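Local coordinates for protein Two-component sensor histidine kinase (Nostoc sp., PDB 3OLO) that probably senses a signal through its PAS domain and passes it on by ATP-dependent autophosphorylation on histidine, as two-component sensor kinases do, at residues F27-N32 with R108-F113; L36-A41 with E51-M56; I61-A66 with R84-S89; K76-F81 with S98-E103. All blocks are in the same frame, centred on the assembly; numbering follows the deposited sequence. Where two conformers were deposited one is given.

Overall arrangement
From the N terminus the chain runs through helix 8-21 into strand 25-29, which opens contact 1. That contact closes only when the last strand, 107-116, pairs with the first, so the other three lie nested within its loop. Contact 2 closes early, setting helix 50-53 against edge strand 35-38. Contact 3 then opens in the loop after that helix, and contact 4 opens before contact 3 has closed, so the two cross, both using strand 78-86. Contacts 1 and 4 pair strands 25-29 with 107-116 and 78-86 with 92-104, while contacts 2 and 3 fasten the helical and loop connection to the outer strands 35-38 and 78-86.

Contact 1. Residues F27-N32 with R108-F113; sequences FCLGDN and RFSCVF
Phe27 pairs with Val112 through two backbone bonds, the shorter from Val112 N to Phe27 O at 2.8 Å. With CG lodged between its own N and carbonyl carbon (chi1 58°), the Phe27 ring swings back over its neighbour strand, and Val112 CB sits over one face, 3.8 Å from the centroid. Were the ring cut back to an alanine here, Val112 would probably lose its CH-pi partner and a gap would open beside its CG1 methyl. Cys28 lies on the other face of the sheet, its SG 4.1 Å from Cys111 SG and obliquely beside the Phe109 ring; Leu18 of the second subunit packs on both cysteines. Leu29 returns to the Phe27 side, where CD1 meets Val112 CG2 at 3.9 Å, while its N and O bond to Ser110. Next, a water links Gly30 O to Ser110 OG. Backbone polarity is thus met strand to strand, Phe27, Leu29 and Val112 giving one largely apolar face, the cysteines and Phe109 facing the second subunit.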
loop_
_atom_site.group_PDB
_atom_site.type_symbol
_atom_site.label_atom_id
_atom_site.label_comp_id
_atom_site.label_asym_id
_atom_site.label_seq_id
_atom_site.Cartn_x
_atom_site.Cartn_y
_atom_site.Cartn_z
ATOM N N PHE A 27 -5.895 -6.126 0.607
ATOM C CA PHE A 27 -6.344 -6.905 -0.547
ATOM C C PHE A 27 -7.611 -6.347 -1.159
ATOM O O PHE A 27 -8.281 -5.515 -0.557
ATOM C CB PHE A 27 -6.540 -8.376 -0.169
ATOM C CG PHE A 27 -7.521 -8.597 0.949
ATOM C CD1 PHE A 27 -8.884 -8.620 0.703
ATOM C CD2 PHE A 27 -7.075 -8.802 2.248
ATOM C CE1 PHE A 27 -9.795 -8.844 1.741
ATOM C CE2 PHE A 27 -7.970 -9.022 3.287
ATOM C CZ PHE A 27 -9.331 -9.039 3.037
ATOM N N CYS A 28 -7.921 -6.798 -2.371
ATOM C CA CYS A 28 -9.133 -6.371 -3.064
ATOM C C CYS A 28 -10.082 -7.546 -3.261
ATOM O O CYS A 28 -9.650 -8.626 -3.620
ATOM C CB CYS A 28 -8.786 -5.760 -4.420
ATOM S SG CYS A 28 -7.961 -4.160 -4.308
ATOM N N LEU A 29 -11.366 -7.311 -3.005
ATOM C CA LEU A 29 -12.426 -8.279 -3.235
ATOM C C LEU A 29 -13.328 -7.789 -4.357
ATOM O O LEU A 29 -13.608 -6.599 -4.439
ATOM C CB LEU A 29 -13.278 -8.424 -1.978
ATOM C CG LEU A 29 -12.539 -8.843 -0.715
ATOM C CD1 LEU A 29 -13.448 -8.701 0.507
ATOM C CD2 LEU A 29 -12.038 -10.268 -0.874
ATOM N N GLY A 30 -13.786 -8.706 -5.208
ATOM C CA GLY A 30 -14.775 -8.398 -6.227
ATOM C C GLY A 30 -16.177 -8.368 -5.639
ATOM O O GLY A 30 -16.361 -8.518 -4.434
ATOM N N ASP A 31 -17.177 -8.194 -6.491
ATOM C CA ASP A 31 -18.525 -7.935 -6.009
ATOM C C ASP A 31 -19.116 -9.157 -5.289
ATOM O O ASP A 31 -20.047 -9.024 -4.496
ATOM C CB ASP A 31 -19.423 -7.477 -7.168
ATOM C CG ASP A 31 -20.584 -6.598 -6.708
ATOM O OD1 ASP A 31 -20.401 -5.765 -5.793
ATOM O OD2 ASP A 31 -21.690 -6.742 -7.268
ATOM N N ASN A 32 -18.573 -10.342 -5.557
ATOM C CA ASN A 32 -19.005 -11.552 -4.851
ATOM C C ASN A 32 -17.999 -11.988 -3.782
ATOM O O ASN A 32 -17.985 -13.140 -3.369
ATOM C CB ASN A 32 -19.246 -12.702 -5.828
ATOM C CG ASN A 32 -19.797 -12.232 -7.159
ATOM O OD1 ASN A 32 -20.908 -11.704 -7.233
ATOM N ND2 ASN A 32 -19.022 -12.430 -8.224
ATOM N N ARG A 108 -17.237 -3.168 -9.661
ATOM C CA ARG A 108 -17.268 -2.685 -8.295
ATOM C C ARG A 108 -16.437 -3.654 -7.462
ATOM O O ARG A 108 -16.529 -4.871 -7.626
ATOM C CB ARG A 108 -18.699 -2.589 -7.769
ATOM C CG ARG A 108 -18.810 -1.919 -6.402
ATOM C CD ARG A 108 -20.225 -1.440 -6.135
ATOM N NE ARG A 108 -20.431 -1.060 -4.740
ATOM C CZ ARG A 108 -20.162 0.144 -4.240
ATOM N NH1 ARG A 108 -20.387 0.397 -2.956
ATOM N NH2 ARG A 108 -19.661 1.097 -5.017
ATOM N N PHE A 109 -15.604 -3.115 -6.583
ATOM C CA PHE A 109 -14.744 -3.955 -5.758
ATOM C C PHE A 109 -14.430 -3.203 -4.488
ATOM O O PHE A 109 -14.749 -2.034 -4.372
ATOM C CB PHE A 109 -13.459 -4.303 -6.501
ATOM C CG PHE A 109 -12.650 -3.103 -6.901
ATOM C CD1 PHE A 109 -13.010 -2.342 -7.993
ATOM C CD2 PHE A 109 -11.527 -2.745 -6.184
ATOM C CE1 PHE A 109 -12.261 -1.236 -8.362
ATOM C CE2 PHE A 109 -10.775 -1.649 -6.545
ATOM C CZ PHE A 109 -11.143 -0.890 -7.636
ATOM N N SER A 110 -13.831 -3.870 -3.518
ATOM C CA SER A 110 -13.474 -3.174 -2.302
ATOM C C SER A 110 -11.996 -3.329 -2.035
ATOM O O SER A 110 -11.394 -4.334 -2.377
ATOM C CB SER A 110 -14.304 -3.666 -1.117
ATOM O OG SER A 110 -14.152 -5.052 -0.947
ATOM N N CYS A 111 -11.421 -2.269 -1.486
ATOM C CA CYS A 111 -10.099 -2.299 -0.907
ATOM C C CYS A 111 -10.275 -2.614 0.557
ATOM O O CYS A 111 -11.106 -2.015 1.238
ATOM C CB CYS A 111 -9.425 -0.939 -1.064
ATOM S SG CYS A 111 -9.031 -0.545 -2.771
ATOM N N VAL A 112 -9.483 -3.551 1.042
ATOM C CA VAL A 112 -9.611 -4.009 2.401
ATOM C C VAL A 112 -8.250 -3.924 3.072
ATOM O O VAL A 112 -7.262 -4.400 2.527
ATOM C CB VAL A 112 -10.121 -5.462 2.417
ATOM C CG1 VAL A 112 -10.243 -5.979 3.828
ATOM C CG2 VAL A 112 -11.455 -5.545 1.707
ATOM N N PHE A 113 -8.199 -3.291 4.238
ATOM C CA PHE A 113 -7.014 -3.336 5.088
ATOM C C PHE A 113 -7.336 -4.094 6.371
ATOM O O PHE A 113 -8.367 -3.857 7.001
ATOM C CB PHE A 113 -6.530 -1.926 5.388
ATOM C CG PHE A 113 -6.118 -1.180 4.161
ATOM C CD1 PHE A 113 -7.046 -0.459 3.433
ATOM C CD2 PHE A 113 -4.813 -1.242 3.705
ATOM C CE1 PHE A 113 -6.673 0.215 2.290
ATOM C CE2 PHE A 113 -4.432 -0.562 2.565
ATOM C CZ PHE A 113 -5.367 0.154 1.852
HETATM O O HOH W 1 -16.422 -6.350 -2.412
#

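Contact 2. Residues L36-A41 with E51-M56; sequences LYVNDA and EQLLSM
Val38 and Leu53 meet at a slant, the two methyls of the valine straddling one branch of the leucine: Leu53 CD1 lies 4.1 Å from both Val38 CG1 and Val38 CG2. Leu53 points from the last turn of its helix toward the strand, and Cys43 of helix 40-46 also packs on both side chains. Leu54, the first residue beyond the helix, comes in differently. CD1 continues its extended chain (chi2 179°), while CD2, the other branch, bends off to lie on the strand backbone, 3.5 Å from Leu36 O. Here Leu36 and Tyr37 both face Cys28 in a classic beta bulge. Their side chains turn away from the helix, and Phe14 of the second subunit packs on both. Behind Leu54 the chain is turned by Gln52 O, which accepts from both Ser55 N and Ser55 OG. The contact itself is thus van der Waals packing without a hydrogen bond; polar ties lie beside it, where Arg50 bonds to Val38 O and pairs with Asp40.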
loop_
_atom_site.group_PDB
_atom_site.type_symbol
_atom_site.label_atom_id
_atom_site.label_comp_id
_atom_site.label_asym_id
_atom_site.label_seq_id
_atom_site.Cartn_x
_atom_site.Cartn_y
_atom_site.Cartn_z
ATOM N N LEU A 36 -9.255 -10.630 -5.612
ATOM C CA LEU A 36 -8.824 -10.207 -6.939
ATOM C C LEU A 36 -7.348 -9.870 -6.915
ATOM O O LEU A 36 -6.644 -10.004 -7.918
ATOM C CB LEU A 36 -9.601 -8.969 -7.390
ATOM C CG LEU A 36 -11.114 -9.136 -7.480
ATOM C CD1 LEU A 36 -11.753 -7.821 -7.878
ATOM C CD2 LEU A 36 -11.479 -10.235 -8.463
ATOM N N TYR A 37 -6.891 -9.407 -5.760
ATOM C CA TYR A 37 -5.514 -9.006 -5.592
ATOM C C TYR A 37 -5.183 -9.093 -4.113
ATOM O O TYR A 37 -5.973 -8.671 -3.283
ATOM C CB TYR A 37 -5.310 -7.572 -6.104
ATOM C CG TYR A 37 -3.876 -7.142 -6.011
ATOM C CD1 TYR A 37 -3.349 -6.675 -4.816
ATOM C CD2 TYR A 37 -3.031 -7.242 -7.105
ATOM C CE1 TYR A 37 -2.016 -6.296 -4.721
ATOM C CE2 TYR A 37 -1.708 -6.863 -7.019
ATOM C CZ TYR A 37 -1.205 -6.399 -5.826
ATOM O OH TYR A 37 0.117 -6.043 -5.740
ATOM N N VAL A 38 -4.028 -9.654 -3.778
ATOM C CA VAL A 38 -3.601 -9.744 -2.384
ATOM C C VAL A 38 -2.152 -9.339 -2.300
ATOM O O VAL A 38 -1.388 -9.667 -3.204
ATOM C CB VAL A 38 -3.733 -11.197 -1.817
ATOM C CG1 VAL A 38 -5.186 -11.593 -1.712
ATOM C CG2 VAL A 38 -2.957 -12.212 -2.687
ATOM N N ASN A 39 -1.770 -8.636 -1.229
ATOM C CA ASN A 39 -0.361 -8.310 -1.001
ATOM C C ASN A 39 0.321 -9.376 -0.146
ATOM O O ASN A 39 -0.345 -10.204 0.469
ATOM C CB ASN A 39 -0.177 -6.893 -0.414
ATOM C CG ASN A 39 -0.444 -6.812 1.090
ATOM O OD1 ASN A 39 -1.073 -7.681 1.678
ATOM N ND2 ASN A 39 0.024 -5.727 1.712
ATOM N N ASP A 40 1.650 -9.368 -0.137
ATOM C CA ASP A 40 2.420 -10.380 0.579
ATOM C C ASP A 40 1.977 -10.526 2.046
ATOM O O ASP A 40 1.879 -11.641 2.557
ATOM C CB ASP A 40 3.922 -10.066 0.502
ATOM C CG ASP A 40 4.482 -10.149 -0.923
ATOM O OD1 ASP A 40 3.789 -10.641 -1.835
ATOM O OD2 ASP A 40 5.637 -9.729 -1.132
ATOM N N ALA A 41 1.708 -9.414 2.728
ATOM C CA ALA A 41 1.295 -9.487 4.132
ATOM C C ALA A 41 -0.008 -10.291 4.300
ATOM O O ALA A 41 -0.177 -11.004 5.288
ATOM C CB ALA A 41 1.154 -8.078 4.746
ATOM N N GLU A 51 -1.408 -17.746 -5.252
ATOM C CA GLU A 51 -2.161 -18.454 -6.268
ATOM C C GLU A 51 -3.380 -19.144 -5.652
ATOM O O GLU A 51 -4.407 -19.297 -6.313
ATOM C CB GLU A 51 -1.270 -19.470 -6.984
ATOM C CG GLU A 51 -0.057 -18.854 -7.680
ATOM C CD GLU A 51 -0.422 -18.059 -8.926
ATOM O OE1 GLU A 51 -0.330 -18.620 -10.044
ATOM O OE2 GLU A 51 -0.792 -16.870 -8.794
ATOM N N GLN A 52 -3.273 -19.558 -4.393
ATOM C CA GLN A 52 -4.412 -20.163 -3.703
ATOM C C GLN A 52 -5.477 -19.111 -3.430
ATOM O O GLN A 52 -6.654 -19.326 -3.701
ATOM C CB GLN A 52 -3.987 -20.794 -2.379
ATOM C CG GLN A 52 -3.314 -22.137 -2.508
ATOM C CD GLN A 52 -2.902 -22.698 -1.171
ATOM O OE1 GLN A 52 -1.989 -22.184 -0.530
ATOM N NE2 GLN A 52 -3.566 -23.767 -0.740
ATOM N N LEU A 53 -5.054 -17.966 -2.901
ATOM C CA LEU A 53 -5.981 -16.896 -2.542
ATOM C C LEU A 53 -6.729 -16.364 -3.755
ATOM O O LEU A 53 -7.869 -15.944 -3.640
ATOM C CB LEU A 53 -5.245 -15.750 -1.830
ATOM C CG LEU A 53 -4.855 -16.040 -0.368
ATOM C CD1 LEU A 53 -3.860 -15.018 0.181
ATOM C CD2 LEU A 53 -6.090 -16.094 0.521
ATOM N N LEU A 54 -6.106 -16.407 -4.926
ATOM C CA LEU A 54 -6.711 -15.786 -6.108
ATOM C C LEU A 54 -7.735 -16.700 -6.770
ATOM O O LEU A 54 -8.261 -16.392 -7.839
ATOM C CB LEU A 54 -5.635 -15.340 -7.111
ATOM C CG LEU A 54 -4.798 -14.139 -6.627
ATOM C CD1 LEU A 54 -3.717 -13.749 -7.645
ATOM C CD2 LEU A 54 -5.690 -12.933 -6.311
ATOM N N SER A 55 -8.016 -17.828 -6.132
ATOM C CA SER A 55 -9.125 -18.672 -6.560
ATOM C C SER A 55 -10.067 -18.869 -5.384
ATOM O O SER A 55 -10.922 -19.744 -5.401
ATOM C CB SER A 55 -8.616 -20.018 -7.069
ATOM O OG SER A 55 -7.948 -20.713 -6.035
HETATM N N MSE A 56 -9.922 -18.027 -4.364
HETATM C CA MSE A 56 -10.698 -18.191 -3.147
HETATM C C MSE A 56 -11.662 -17.033 -2.904
HETATM O O MSE A 56 -11.631 -16.020 -3.594
HETATM C CB MSE A 56 -9.763 -18.380 -1.945
HETATM C CG MSE A 56 -9.122 -19.776 -1.880
HETATM SE SE MSE A 56 -7.662 -19.915 -0.576
HETATM C CE MSE A 56 -8.690 -19.748 1.070
#

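Contact 3. Residues I61-A66 with R84-S89; sequences IDVDFA and RYRSQS
Arg84 grips Asp64 side-on, NE to OD2 and NH2 to OD1, each at 3.0 Å. The guanidinium and carboxylate planes are 26° apart, and the bond from NE is nearly straight at 171°. A bend in the arginine chain (chi3 -67°) folds the head back to the turn, where Val63 CG1 rests over one of its faces, 3.7 Å from NH2. A leucine in place of Asp64 would probably leave the Arg84 guanidinium without its charged mate and free to swing. Arg84 O also receives a weak bond from Val63 N. Tyr85 follows with its ring turned so that Ile61 CG2 lies over one face, 3.9 Å from the centroid, while strand 92-104 packs against the same side chain through Phe93, Val95 and Met97. Arg86 N then bonds to Ile61 O at 2.9 Å, and Val63 CG2 packs on Arg86 CB at 3.7 Å. The partner loop is stiffened from within: Asp62 OD1 accepts from Asp64 N in an Asx turn and also from Thr83 OG1, and Asp62 to Phe65 form a type I turn. Such a turn laid along an outer strand by a single beta bridge lets a connecting loop of this PAS domain border its antiparallel sheet.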
loop_
_atom_site.group_PDB
_atom_site.type_symbol
_atom_site.label_atom_id
_atom_site.label_comp_id
_atom_site.label_asym_id
_atom_site.label_seq_id
_atom_site.Cartn_x
_atom_site.Cartn_y
_atom_site.Cartn_z
ATOM N N ILE A 61 -12.134 -17.753 4.409
ATOM C CA ILE A 61 -11.219 -17.253 5.440
ATOM C C ILE A 61 -11.997 -16.667 6.623
ATOM O O ILE A 61 -11.681 -16.890 7.780
ATOM C CB ILE A 61 -10.361 -16.084 4.885
ATOM C CG1 ILE A 61 -9.678 -16.476 3.572
ATOM C CG2 ILE A 61 -9.334 -15.615 5.910
ATOM C CD1 ILE A 61 -8.484 -17.344 3.744
ATOM N N ASP A 62 -12.997 -15.862 6.311
ATOM C CA ASP A 62 -13.774 -15.173 7.335
ATOM C C ASP A 62 -14.753 -16.152 7.966
ATOM O O ASP A 62 -15.809 -16.441 7.414
ATOM C CB ASP A 62 -14.512 -13.985 6.721
ATOM C CG ASP A 62 -15.223 -13.135 7.755
ATOM O OD1 ASP A 62 -15.391 -13.593 8.905
ATOM O OD2 ASP A 62 -15.617 -12.009 7.413
ATOM N N VAL A 63 -14.374 -16.676 9.121
ATOM C CA VAL A 63 -15.203 -17.617 9.855
ATOM C C VAL A 63 -16.609 -17.085 10.103
ATOM O O VAL A 63 -17.574 -17.846 10.122
ATOM C CB VAL A 63 -14.567 -17.946 11.218
ATOM C CG1 VAL A 63 -15.448 -18.914 11.997
ATOM C CG2 VAL A 63 -13.187 -18.535 11.015
ATOM N N ASP A 64 -16.729 -15.779 10.307
ATOM C CA ASP A 64 -18.012 -15.206 10.684
ATOM C C ASP A 64 -18.689 -14.485 9.532
ATOM O O ASP A 64 -19.548 -13.625 9.743
ATOM C CB ASP A 64 -17.823 -14.275 11.878
ATOM C CG ASP A 64 -17.379 -15.022 13.122
ATOM O OD1 ASP A 64 -17.833 -16.171 13.321
ATOM O OD2 ASP A 64 -16.571 -14.468 13.892
ATOM N N PHE A 65 -18.314 -14.862 8.313
ATOM C CA PHE A 65 -18.769 -14.171 7.109
ATOM C C PHE A 65 -20.295 -14.041 7.031
ATOM O O PHE A 65 -20.818 -12.984 6.689
ATOM C CB PHE A 65 -18.242 -14.902 5.873
ATOM C CG PHE A 65 -18.723 -14.325 4.572
ATOM C CD1 PHE A 65 -19.910 -14.760 4.006
ATOM C CD2 PHE A 65 -17.984 -13.361 3.910
ATOM C CE1 PHE A 65 -20.354 -14.240 2.807
ATOM C CE2 PHE A 65 -18.422 -12.839 2.713
ATOM C CZ PHE A 65 -19.611 -13.277 2.162
ATOM N N ALA A 66 -21.007 -15.113 7.349
ATOM C CA ALA A 66 -22.461 -15.109 7.232
ATOM C C ALA A 66 -23.123 -14.291 8.340
ATOM O O ALA A 66 -24.320 -14.022 8.297
ATOM C CB ALA A 66 -22.997 -16.532 7.229
ATOM N N ARG A 84 -13.424 -12.885 12.822
ATOM C CA ARG A 84 -12.391 -13.899 13.033
ATOM C C ARG A 84 -11.998 -14.485 11.694
ATOM O O ARG A 84 -12.859 -14.755 10.861
ATOM C CB ARG A 84 -12.904 -15.023 13.936
ATOM C CG ARG A 84 -13.317 -14.564 15.333
ATOM C CD ARG A 84 -13.800 -15.729 16.168
ATOM N NE ARG A 84 -15.047 -16.286 15.657
ATOM C CZ ARG A 84 -15.452 -17.539 15.856
ATOM N NH1 ARG A 84 -14.705 -18.392 16.554
ATOM N NH2 ARG A 84 -16.605 -17.946 15.347
ATOM N N TYR A 85 -10.699 -14.658 11.484
ATOM C CA TYR A 85 -10.187 -15.364 10.319
ATOM C C TYR A 85 -9.639 -16.734 10.695
ATOM O O TYR A 85 -9.125 -16.921 11.799
ATOM C CB TYR A 85 -9.036 -14.577 9.697
ATOM C CG TYR A 85 -9.433 -13.403 8.828
ATOM C CD1 TYR A 85 -10.755 -12.984 8.719
ATOM C CD2 TYR A 85 -8.472 -12.723 8.096
ATOM C CE1 TYR A 85 -11.102 -11.897 7.909
ATOM C CE2 TYR A 85 -8.807 -11.653 7.282
ATOM C CZ TYR A 85 -10.122 -11.246 7.189
ATOM O OH TYR A 85 -10.442 -10.171 6.378
ATOM N N ARG A 86 -9.757 -17.692 9.780
ATOM C CA ARG A 86 -9.080 -18.970 9.927
ATOM C C ARG A 86 -8.009 -19.079 8.863
ATOM O O ARG A 86 -8.278 -18.887 7.676
ATOM C CB ARG A 86 -10.039 -20.148 9.797
ATOM C CG ARG A 86 -9.324 -21.491 9.888
ATOM C CD ARG A 86 -10.245 -22.657 9.600
ATOM N NE ARG A 86 -11.316 -22.766 10.584
ATOM C CZ ARG A 86 -12.608 -22.589 10.325
ATOM N NH1 ARG A 86 -13.017 -22.299 9.096
ATOM N NH2 ARG A 86 -13.499 -22.722 11.301
ATOM N N SER A 87 -6.794 -19.387 9.297
ATOM C CA SER A 87 -5.661 -19.456 8.391
ATOM C C SER A 87 -5.543 -20.875 7.858
ATOM O O SER A 87 -6.205 -21.787 8.349
ATOM C CB SER A 87 -4.381 -19.057 9.107
ATOM O OG SER A 87 -4.058 -19.993 10.115
ATOM N N GLN A 88 -4.686 -21.059 6.864
ATOM C CA GLN A 88 -4.543 -22.362 6.252
ATOM C C GLN A 88 -4.128 -23.442 7.261
ATOM O O GLN A 88 -4.579 -24.582 7.165
ATOM C CB GLN A 88 -3.561 -22.314 5.087
ATOM C CG GLN A 88 -3.376 -23.705 4.493
ATOM C CD GLN A 88 -2.949 -23.695 3.052
ATOM O OE1 GLN A 88 -3.451 -24.476 2.254
ATOM N NE2 GLN A 88 -2.006 -22.819 2.707
ATOM N N SER A 89 -3.290 -23.106 8.238
ATOM C CA SER A 89 -2.902 -24.111 9.231
ATOM C C SER A 89 -3.921 -24.245 10.369
ATOM O O SER A 89 -3.675 -24.926 11.363
ATOM C CB SER A 89 -1.519 -23.802 9.794
ATOM O OG SER A 89 -1.555 -22.663 10.622
#

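Contact 4. Residues K76-F81 with S98-E103; sequences KNNYTF and SLTFLE
Thr80 OG1 and Ser98 OG share a hydrogen bond of 2.6 Å, in which either hydroxyl could be the donor. The two residues form a non-hydrogen-bonded pair, so this side-chain link bridges the strands where the backbones do not. On the same face Asn78 stands beside Thr100, its OD1 3.3 Å from the threonine's CG2 methyl. Asn21 of the second subunit packs on Thr100 there. Between these pairs, Tyr79 and Leu99 make the two backbone bonds of a hydrogen-bonded pair, the one from Leu99 N to Tyr79 O being 2.8 Å and nearly straight at 173°. Leu99 projects to the other face, and with CG opposite its carbonyl carbon (chi1 -62°) its CD1 approaches the Phe81 ring obliquely, 3.4 Å from CE1. His68 meets that ring edge-to-face. At the end of the pairing Asn77, with positive phi just after helix 70-76, directs its O to Phe101 N at 3.1 Å, and the same oxygen lies near the edge of the Phe101 ring. Its side-chain ND2 adds only a weak bond to Phe101 O, whereas OD1 accepts from Arg108 NH1. Phe101 in turn packs against Ile73 of the helix. The ladder is that of an antiparallel beta hairpin, strand 78-86 with strand 92-104, entered directly from a helix, as is characteristic of the later half of the PAS fold.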
loop_
_atom_site.group_PDB
_atom_site.type_symbol
_atom_site.label_atom_id
_atom_site.label_comp_id
_atom_site.label_asym_id
_atom_site.label_seq_id
_atom_site.Cartn_x
_atom_site.Cartn_y
_atom_site.Cartn_z
ATOM N N LYS A 76 -22.870 1.468 3.427
ATOM C CA LYS A 76 -21.964 2.306 4.211
ATOM C C LYS A 76 -20.843 2.847 3.325
ATOM O O LYS A 76 -20.487 4.023 3.409
ATOM C CB LYS A 76 -21.383 1.513 5.388
ATOM C CG LYS A 76 -22.417 1.082 6.441
ATOM C CD LYS A 76 -22.845 2.248 7.324
ATOM C CE LYS A 76 -24.185 1.987 8.005
ATOM N NZ LYS A 76 -24.874 3.258 8.400
ATOM N N ASN A 77 -20.299 1.979 2.476
ATOM C CA ASN A 77 -19.272 2.345 1.493
ATOM C C ASN A 77 -17.865 2.552 2.076
ATOM O O ASN A 77 -16.864 2.383 1.381
ATOM C CB ASN A 77 -19.688 3.581 0.706
ATOM C CG ASN A 77 -19.046 3.626 -0.664
ATOM O OD1 ASN A 77 -19.654 3.235 -1.661
ATOM N ND2 ASN A 77 -17.799 4.081 -0.718
ATOM N N ASN A 78 -17.800 2.945 3.341
ATOM C CA ASN A 78 -16.559 2.907 4.101
ATOM C C ASN A 78 -16.916 2.428 5.501
ATOM O O ASN A 78 -17.782 3.007 6.146
ATOM C CB ASN A 78 -15.905 4.285 4.158
ATOM C CG ASN A 78 -15.802 4.939 2.794
ATOM O OD1 ASN A 78 -14.910 4.619 2.014
ATOM N ND2 ASN A 78 -16.718 5.861 2.499
ATOM N N TYR A 79 -16.261 1.370 5.966
ATOM C CA TYR A 79 -16.667 0.721 7.208
ATOM C C TYR A 79 -15.527 -0.116 7.798
ATOM O O TYR A 79 -14.754 -0.726 7.064
ATOM C CB TYR A 79 -17.887 -0.149 6.919
ATOM C CG TYR A 79 -18.657 -0.588 8.139
ATOM C CD1 TYR A 79 -19.226 0.342 8.998
ATOM C CD2 TYR A 79 -18.841 -1.941 8.416
ATOM C CE1 TYR A 79 -19.948 -0.065 10.112
ATOM C CE2 TYR A 79 -19.563 -2.358 9.524
ATOM C CZ TYR A 79 -20.111 -1.419 10.368
ATOM O OH TYR A 79 -20.825 -1.830 11.467
ATOM N N THR A 80 -15.428 -0.134 9.126
ATOM C CA THR A 80 -14.396 -0.893 9.837
ATOM C C THR A 80 -15.086 -1.739 10.899
ATOM O O THR A 80 -15.954 -1.233 11.613
ATOM C CB THR A 80 -13.349 0.043 10.529
ATOM O OG1 THR A 80 -12.571 0.725 9.541
ATOM C CG2 THR A 80 -12.393 -0.752 11.431
ATOM N N PHE A 81 -14.718 -3.016 11.005
ATOM C CA PHE A 81 -15.324 -3.900 12.001
ATOM C C PHE A 81 -14.467 -5.148 12.253
ATOM O O PHE A 81 -13.551 -5.440 11.489
ATOM C CB PHE A 81 -16.728 -4.313 11.551
ATOM C CG PHE A 81 -16.738 -5.170 10.319
ATOM C CD1 PHE A 81 -16.725 -4.598 9.062
ATOM C CD2 PHE A 81 -16.748 -6.549 10.419
ATOM C CE1 PHE A 81 -16.732 -5.385 7.926
ATOM C CE2 PHE A 81 -16.749 -7.342 9.286
ATOM C CZ PHE A 81 -16.741 -6.758 8.037
ATOM N N SER A 98 -10.937 -2.937 7.470
ATOM C CA SER A 98 -11.438 -1.658 6.968
ATOM C C SER A 98 -11.705 -1.786 5.473
ATOM O O SER A 98 -10.830 -2.176 4.707
ATOM C CB SER A 98 -10.433 -0.541 7.222
ATOM O OG SER A 98 -10.379 -0.222 8.598
ATOM N N LEU A 99 -12.928 -1.490 5.064
ATOM C CA LEU A 99 -13.314 -1.633 3.675
ATOM C C LEU A 99 -13.624 -0.285 3.074
ATOM O O LEU A 99 -14.242 0.554 3.723
ATOM C CB LEU A 99 -14.570 -2.468 3.550
ATOM C CG LEU A 99 -14.502 -3.899 4.036
ATOM C CD1 LEU A 99 -14.889 -3.971 5.506
ATOM C CD2 LEU A 99 -15.434 -4.717 3.173
ATOM N N THR A 100 -13.203 -0.110 1.825
ATOM C CA THR A 100 -13.614 0.999 0.989
ATOM C C THR A 100 -14.114 0.423 -0.328
ATOM O O THR A 100 -13.403 -0.336 -0.970
ATOM C CB THR A 100 -12.434 1.909 0.677
ATOM O OG1 THR A 100 -11.791 2.295 1.897
ATOM C CG2 THR A 100 -12.898 3.144 -0.074
ATOM N N PHE A 101 -15.321 0.785 -0.747
ATOM C CA PHE A 101 -15.833 0.290 -2.019
ATOM C C PHE A 101 -15.548 1.278 -3.130
ATOM O O PHE A 101 -15.669 2.480 -2.947
ATOM C CB PHE A 101 -17.318 -0.004 -1.929
ATOM C CG PHE A 101 -17.631 -1.169 -1.057
ATOM C CD1 PHE A 101 -17.828 -0.995 0.307
ATOM C CD2 PHE A 101 -17.702 -2.448 -1.588
ATOM C CE1 PHE A 101 -18.103 -2.082 1.126
ATOM C CE2 PHE A 101 -17.984 -3.536 -0.779
ATOM C CZ PHE A 101 -18.186 -3.351 0.581
ATOM N N LEU A 102 -15.166 0.749 -4.284
ATOM C CA LEU A 102 -14.747 1.560 -5.410
ATOM C C LEU A 102 -15.329 0.983 -6.686
ATOM O O LEU A 102 -15.684 -0.194 -6.740
ATOM C CB LEU A 102 -13.226 1.553 -5.504
ATOM C CG LEU A 102 -12.527 2.124 -4.274
ATOM C CD1 LEU A 102 -11.022 2.051 -4.427
ATOM C CD2 LEU A 102 -12.975 3.555 -4.039
ATOM N N GLU A 103 -15.431 1.820 -7.710
ATOM C CA GLU A 103 -15.819 1.356 -9.029
ATOM C C GLU A 103 -14.762 1.765 -10.033
ATOM O O GLU A 103 -14.361 2.926 -10.085
ATOM C CB GLU A 103 -17.175 1.932 -9.434
ATOM C CG GLU A 103 -18.290 0.901 -9.448
ATOM C CD GLU A 103 -19.661 1.538 -9.357
ATOM O OE1 GLU A 103 -19.843 2.635 -9.927
ATOM O OE2 GLU A 103 -20.555 0.950 -8.712
#